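Local structure of adenosine kinase (Sinorhizobium meliloti, 3UBO) at residues F230-A244 and S253-G265. The protein probably catalyses the transfer of a phosphate group from ATP to adenosine. Residues are numbered along the deposited sequence; the frame is centred on the assembly and turned at random.
Sequences FDRALELLARDCKLA and SVVVRGAERVRVG
Leu234 and Ala238, one turn apart on helix 230-240, pack against Val256 of the hairpin. Leu234 CD2 meets Val256 CG2 at 3.5 Å, and Ala238 CB meets CG1 of the same valine. Ala238 CB also lies 3.4 Å from Gly258 O, so Ala238 packs against the type II' turn of Arg257 to Glu260. Toward the start of the helix, Val254 CG1 approaches the edge of the Phe230 ring. Past the helix, Leu243 has CG anti to its backbone N (chi1 -171°), and its CD1 reaches Val255 CG1 at 3.7 Å.

Two backbone bonds join Ala244 to Val256 in a single antiparallel bridge. Ala244 N gives to Val256 O at 3.2 Å, and Val256 N gives to Ala244 O at 3.0 Å.

At the polar edge, Arg261 lays one face of its guanidinium over Leu234 CB. A water accepts from Arg261 NE and donates to Asp231 O at 2.8 Å. Arg257 NE and Glu260 OE2 form a salt bridge whose hydrogen bond is weak.

Strand 253-257 crosses the helix at -50°. Helix 199-207 and strand 213-217 touch Leu237 and Cys241, while helix 296-311 packs on Val255. Backbone bonding of Val254 with Val246 ties the hairpin to strand 246-247, outermost in the parallel sheet.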
loop_
_atom_site.group_PDB
_atom_site.type_symbol
_atom_site.label_atom_id
_atom_site.label_comp_id
_atom_site.label_asym_id
_atom_site.label_seq_id
_atom_site.Cartn_x
_atom_site.Cartn_y
_atom_site.Cartn_z
ATOM N N PHE A 230 18.444 31.946 -10.247
ATOM C CA PHE A 230 17.251 31.746 -9.424
ATOM C C PHE A 230 16.597 33.071 -8.903
ATOM O O PHE A 230 15.361 33.193 -8.824
ATOM C CB PHE A 230 17.553 30.743 -8.280
ATOM C CG PHE A 230 16.332 30.340 -7.482
ATOM C CD1 PHE A 230 15.216 29.808 -8.110
ATOM C CD2 PHE A 230 16.296 30.502 -6.107
ATOM C CE1 PHE A 230 14.084 29.445 -7.373
ATOM C CE2 PHE A 230 15.161 30.149 -5.375
ATOM C CZ PHE A 230 14.066 29.618 -6.005
ATOM N N ASP A 231 17.426 34.054 -8.539
ATOM C CA ASP A 231 16.894 35.333 -8.082
ATOM C C ASP A 231 16.086 35.995 -9.188
ATOM O O ASP A 231 14.966 36.460 -8.954
ATOM C CB ASP A 231 18.014 36.235 -7.578
ATOM C CG ASP A 231 18.448 35.853 -6.184
ATOM O OD1 ASP A 231 17.589 35.252 -5.479
ATOM O OD2 ASP A 231 19.627 36.136 -5.804
ATOM N N ARG A 232 16.672 36.014 -10.389
ATOM C CA ARG A 232 16.041 36.593 -11.568
ATOM C C ARG A 232 14.688 35.964 -11.798
ATOM O O ARG A 232 13.721 36.647 -12.181
ATOM C CB ARG A 232 16.884 36.331 -12.819
ATOM C CG ARG A 232 16.154 36.708 -14.141
ATOM C CD ARG A 232 16.586 38.105 -14.634
ATOM N NE ARG A 232 15.659 38.761 -15.565
ATOM C CZ ARG A 232 15.981 39.820 -16.321
ATOM N NH1 ARG A 232 17.225 40.337 -16.277
ATOM N NH2 ARG A 232 15.064 40.355 -17.134
ATOM N N ALA A 233 14.645 34.646 -11.605
ATOM C CA ALA A 233 13.436 33.877 -11.849
ATOM C C ALA A 233 12.359 34.230 -10.829
ATOM O O ALA A 233 11.156 34.280 -11.162
ATOM C CB ALA A 233 13.724 32.390 -11.845
ATOM N N LEU A 234 12.799 34.511 -9.600
ATOM C CA LEU A 234 11.888 34.930 -8.531
ATOM C C LEU A 234 11.169 36.239 -8.878
ATOM O O LEU A 234 9.999 36.393 -8.543
ATOM C CB LEU A 234 12.604 34.998 -7.165
ATOM C CG LEU A 234 12.741 33.655 -6.413
ATOM C CD1 LEU A 234 13.388 33.783 -5.074
ATOM C CD2 LEU A 234 11.387 33.081 -6.186
ATOM N N GLU A 235 11.850 37.159 -9.574
ATOM C CA GLU A 235 11.231 38.414 -9.998
ATOM C C GLU A 235 10.173 38.139 -11.030
ATOM O O GLU A 235 9.037 38.561 -10.885
ATOM C CB GLU A 235 12.254 39.378 -10.587
ATOM C CG GLU A 235 13.242 39.902 -9.580
ATOM C CD GLU A 235 14.346 40.728 -10.243
ATOM O OE1 GLU A 235 14.350 40.787 -11.519
ATOM O OE2 GLU A 235 15.190 41.298 -9.471
ATOM N N LEU A 236 10.545 37.433 -12.082
ATOM C CA LEU A 236 9.608 37.220 -13.168
ATOM C C LEU A 236 8.305 36.563 -12.681
ATOM O O LEU A 236 7.184 36.911 -13.119
ATOM C CB LEU A 236 10.299 36.395 -14.240
ATOM C CG LEU A 236 11.670 37.003 -14.559
ATOM C CD1 LEU A 236 12.516 36.060 -15.399
ATOM C CD2 LEU A 236 11.479 38.326 -15.284
ATOM N N LEU A 237 8.475 35.638 -11.742
ATOM C CA LEU A 237 7.385 34.861 -11.174
ATOM C C LEU A 237 6.441 35.708 -10.323
ATOM O O LEU A 237 5.229 35.447 -10.272
ATOM C CB LEU A 237 7.984 33.761 -10.306
ATOM C CG LEU A 237 6.986 33.021 -9.411
ATOM C CD1 LEU A 237 6.273 32.023 -10.281
ATOM C CD2 LEU A 237 7.589 32.333 -8.187
ATOM N N ALA A 238 7.033 36.698 -9.636
ATOM C CA ALA A 238 6.308 37.756 -8.907
ATOM C C ALA A 238 5.458 38.669 -9.793
ATOM O O ALA A 238 4.390 39.066 -9.371
ATOM C CB ALA A 238 7.260 38.595 -8.114
ATOM N N ARG A 239 5.967 38.990 -10.991
ATOM C CA ARG A 239 5.294 39.789 -12.018
ATOM C C ARG A 239 4.061 39.123 -12.627
ATOM O O ARG A 239 3.143 39.837 -13.144
ATOM C CB ARG A 239 6.228 40.095 -13.207
ATOM C CG ARG A 239 7.557 40.704 -12.876
ATOM C CD ARG A 239 8.209 41.354 -14.107
ATOM N NE ARG A 239 9.513 41.936 -13.746
ATOM C CZ ARG A 239 10.481 42.267 -14.611
ATOM N NH1 ARG A 239 10.309 42.089 -15.927
ATOM N NH2 ARG A 239 11.630 42.778 -14.151
ATOM N N ASP A 240 4.045 37.780 -12.640
ATOM C CA ASP A 240 3.054 37.096 -13.484
ATOM C C ASP A 240 1.859 36.495 -12.721
ATOM O O ASP A 240 0.812 36.141 -13.338
ATOM C CB ASP A 240 3.742 36.090 -14.405
ATOM C CG ASP A 240 4.845 36.725 -15.237
ATOM O OD1 ASP A 240 4.986 37.969 -15.188
ATOM O OD2 ASP A 240 5.578 35.989 -15.947
ATOM N N CYS A 241 2.020 36.409 -11.387
ATOM C CA CYS A 241 0.930 36.020 -10.470
ATOM C C CYS A 241 0.854 36.877 -9.184
ATOM O O CYS A 241 1.801 37.581 -8.828
ATOM C CB CYS A 241 1.016 34.524 -10.134
ATOM S SG CYS A 241 2.612 34.061 -9.415
ATOM N N LYS A 242 -0.270 36.796 -8.476
ATOM C CA LYS A 242 -0.452 37.542 -7.225
ATOM C C LYS A 242 0.526 37.031 -6.187
ATOM O O LYS A 242 1.255 37.802 -5.528
ATOM C CB LYS A 242 -1.899 37.423 -6.710
ATOM C CG LYS A 242 -2.883 38.110 -7.666
ATOM C CD LYS A 242 -4.379 38.030 -7.272
ATOM C CE LYS A 242 -5.271 38.210 -8.535
ATOM N NZ LYS A 242 -6.736 38.255 -8.158
ATOM N N LEU A 243 0.534 35.695 -6.092
ATOM C CA LEU A 243 1.168 34.901 -5.044
ATOM C C LEU A 243 1.833 33.657 -5.685
ATOM O O LEU A 243 1.275 33.021 -6.604
ATOM C CB LEU A 243 0.092 34.487 -4.020
ATOM C CG LEU A 243 0.612 33.825 -2.751
ATOM C CD1 LEU A 243 1.852 34.589 -2.312
ATOM C CD2 LEU A 243 -0.465 33.736 -1.643
ATOM N N ALA A 244 3.021 33.316 -5.200
ATOM C CA ALA A 244 3.778 32.183 -5.728
ATOM C C ALA A 244 4.780 31.511 -4.702
ATOM O O ALA A 244 5.857 32.033 -4.402
ATOM C CB ALA A 244 4.489 32.611 -6.987
ATOM N N SER A 253 11.150 26.417 2.068
ATOM C CA SER A 253 10.368 27.158 1.037
ATOM C C SER A 253 10.759 28.638 0.883
ATOM O O SER A 253 11.329 29.223 1.793
ATOM C CB SER A 253 8.850 27.067 1.317
ATOM O OG SER A 253 8.422 28.144 2.151
ATOM N N VAL A 254 10.442 29.242 -0.265
ATOM C CA VAL A 254 10.505 30.699 -0.410
ATOM C C VAL A 254 9.289 31.257 -1.136
ATOM O O VAL A 254 9.243 31.252 -2.370
ATOM C CB VAL A 254 11.781 31.185 -1.134
ATOM C CG1 VAL A 254 11.975 30.470 -2.440
ATOM C CG2 VAL A 254 11.733 32.697 -1.312
ATOM N N VAL A 255 8.295 31.736 -0.389
ATOM C CA VAL A 255 7.130 32.377 -0.994
ATOM C C VAL A 255 7.413 33.801 -1.523
ATOM O O VAL A 255 8.195 34.517 -1.002
ATOM C CB VAL A 255 5.946 32.338 -0.029
ATOM C CG1 VAL A 255 4.659 32.912 -0.678
ATOM C CG2 VAL A 255 5.695 30.914 0.397
ATOM N N VAL A 256 6.769 34.197 -2.601
ATOM C CA VAL A 256 7.086 35.458 -3.278
ATOM C C VAL A 256 5.789 36.272 -3.587
ATOM O O VAL A 256 4.798 35.703 -4.076
ATOM C CB VAL A 256 7.947 35.174 -4.546
ATOM C CG1 VAL A 256 7.690 36.173 -5.606
ATOM C CG2 VAL A 256 9.429 35.119 -4.177
ATOM N N ARG A 257 5.811 37.574 -3.214
ATOM C CA ARG A 257 4.716 38.579 -3.382
ATOM C C ARG A 257 5.335 39.962 -3.612
ATOM O O ARG A 257 5.776 40.632 -2.644
ATOM C CB ARG A 257 3.815 38.626 -2.155
ATOM C CG ARG A 257 2.537 39.275 -2.440
ATOM C CD ARG A 257 1.429 38.649 -1.640
ATOM N NE ARG A 257 1.586 38.889 -0.201
ATOM C CZ ARG A 257 0.664 38.560 0.721
ATOM N NH1 ARG A 257 -0.488 37.957 0.353
ATOM N NH2 ARG A 257 0.896 38.833 2.010
ATOM N N GLY A 258 5.395 40.358 -4.888
ATOM C CA GLY A 258 6.219 41.470 -5.339
ATOM C C GLY A 258 7.707 41.378 -4.989
ATOM O O GLY A 258 8.479 40.676 -5.670
ATOM N N ALA A 259 8.105 42.099 -3.930
ATOM C CA ALA A 259 9.514 42.180 -3.471
ATOM C C ALA A 259 9.623 41.606 -2.060
ATOM O O ALA A 259 10.715 41.556 -1.448
ATOM C CB ALA A 259 10.032 43.636 -3.510
ATOM N N GLU A 260 8.448 41.204 -1.559
ATOM C CA GLU A 260 8.310 40.500 -0.283
ATOM C C GLU A 260 8.711 39.027 -0.461
ATOM O O GLU A 260 8.193 38.386 -1.375
ATOM C CB GLU A 260 6.851 40.568 0.170
ATOM C CG GLU A 260 6.712 40.039 1.598
ATOM C CD GLU A 260 5.268 40.005 2.090
ATOM O OE1 GLU A 260 5.115 39.637 3.309
ATOM O OE2 GLU A 260 4.334 40.334 1.258
ATOM N N ARG A 261 9.611 38.480 0.353
ATOM C CA ARG A 261 10.056 37.100 0.138
ATOM C C ARG A 261 10.132 36.382 1.456
ATOM O O ARG A 261 11.186 36.468 2.154
ATOM C CB ARG A 261 11.449 37.040 -0.505
ATOM C CG ARG A 261 11.674 37.918 -1.722
ATOM C CD ARG A 261 12.622 37.203 -2.694
ATOM N NE ARG A 261 12.548 37.653 -4.094
ATOM C CZ ARG A 261 11.431 37.945 -4.770
ATOM N NH1 ARG A 261 10.216 37.834 -4.225
ATOM N NH2 ARG A 261 11.541 38.353 -6.024
ATOM N N VAL A 262 9.046 35.687 1.814
ATOM C CA VAL A 262 9.009 34.868 3.040
ATOM C C VAL A 262 9.782 33.535 2.898
ATOM O O VAL A 262 9.247 32.577 2.328
ATOM C CB VAL A 262 7.557 34.545 3.480
ATOM C CG1 VAL A 262 7.510 33.820 4.861
ATOM C CG2 VAL A 262 6.723 35.802 3.503
ATOM N N ARG A 263 11.018 33.474 3.426
ATOM C CA ARG A 263 11.805 32.216 3.496
ATOM C C ARG A 263 11.610 31.445 4.804
ATOM O O ARG A 263 12.211 31.813 5.777
ATOM C CB ARG A 263 13.289 32.522 3.309
ATOM C CG ARG A 263 13.432 33.501 2.216
ATOM C CD ARG A 263 14.832 33.710 1.824
ATOM N NE ARG A 263 14.856 34.144 0.434
ATOM C CZ ARG A 263 15.934 34.589 -0.213
ATOM N NH1 ARG A 263 17.123 34.678 0.422
ATOM N NH2 ARG A 263 15.819 34.931 -1.509
ATOM N N VAL A 264 10.766 30.420 4.839
ATOM C CA VAL A 264 10.638 29.506 5.966
ATOM C C VAL A 264 11.364 28.176 5.666
ATOM O O VAL A 264 11.196 27.560 4.592
ATOM C CB VAL A 264 9.152 29.229 6.341
ATOM C CG1 VAL A 264 9.034 28.190 7.468
ATOM C CG2 VAL A 264 8.394 30.547 6.649
ATOM N N GLY A 265 12.159 27.710 6.618
ATOM C CA GLY A 265 12.964 26.514 6.413
ATOM C C GLY A 265 12.286 25.185 6.724
ATOM O O GLY A 265 11.166 25.135 7.268
HETATM O O HOH W 1 14.610 37.531 -6.435
#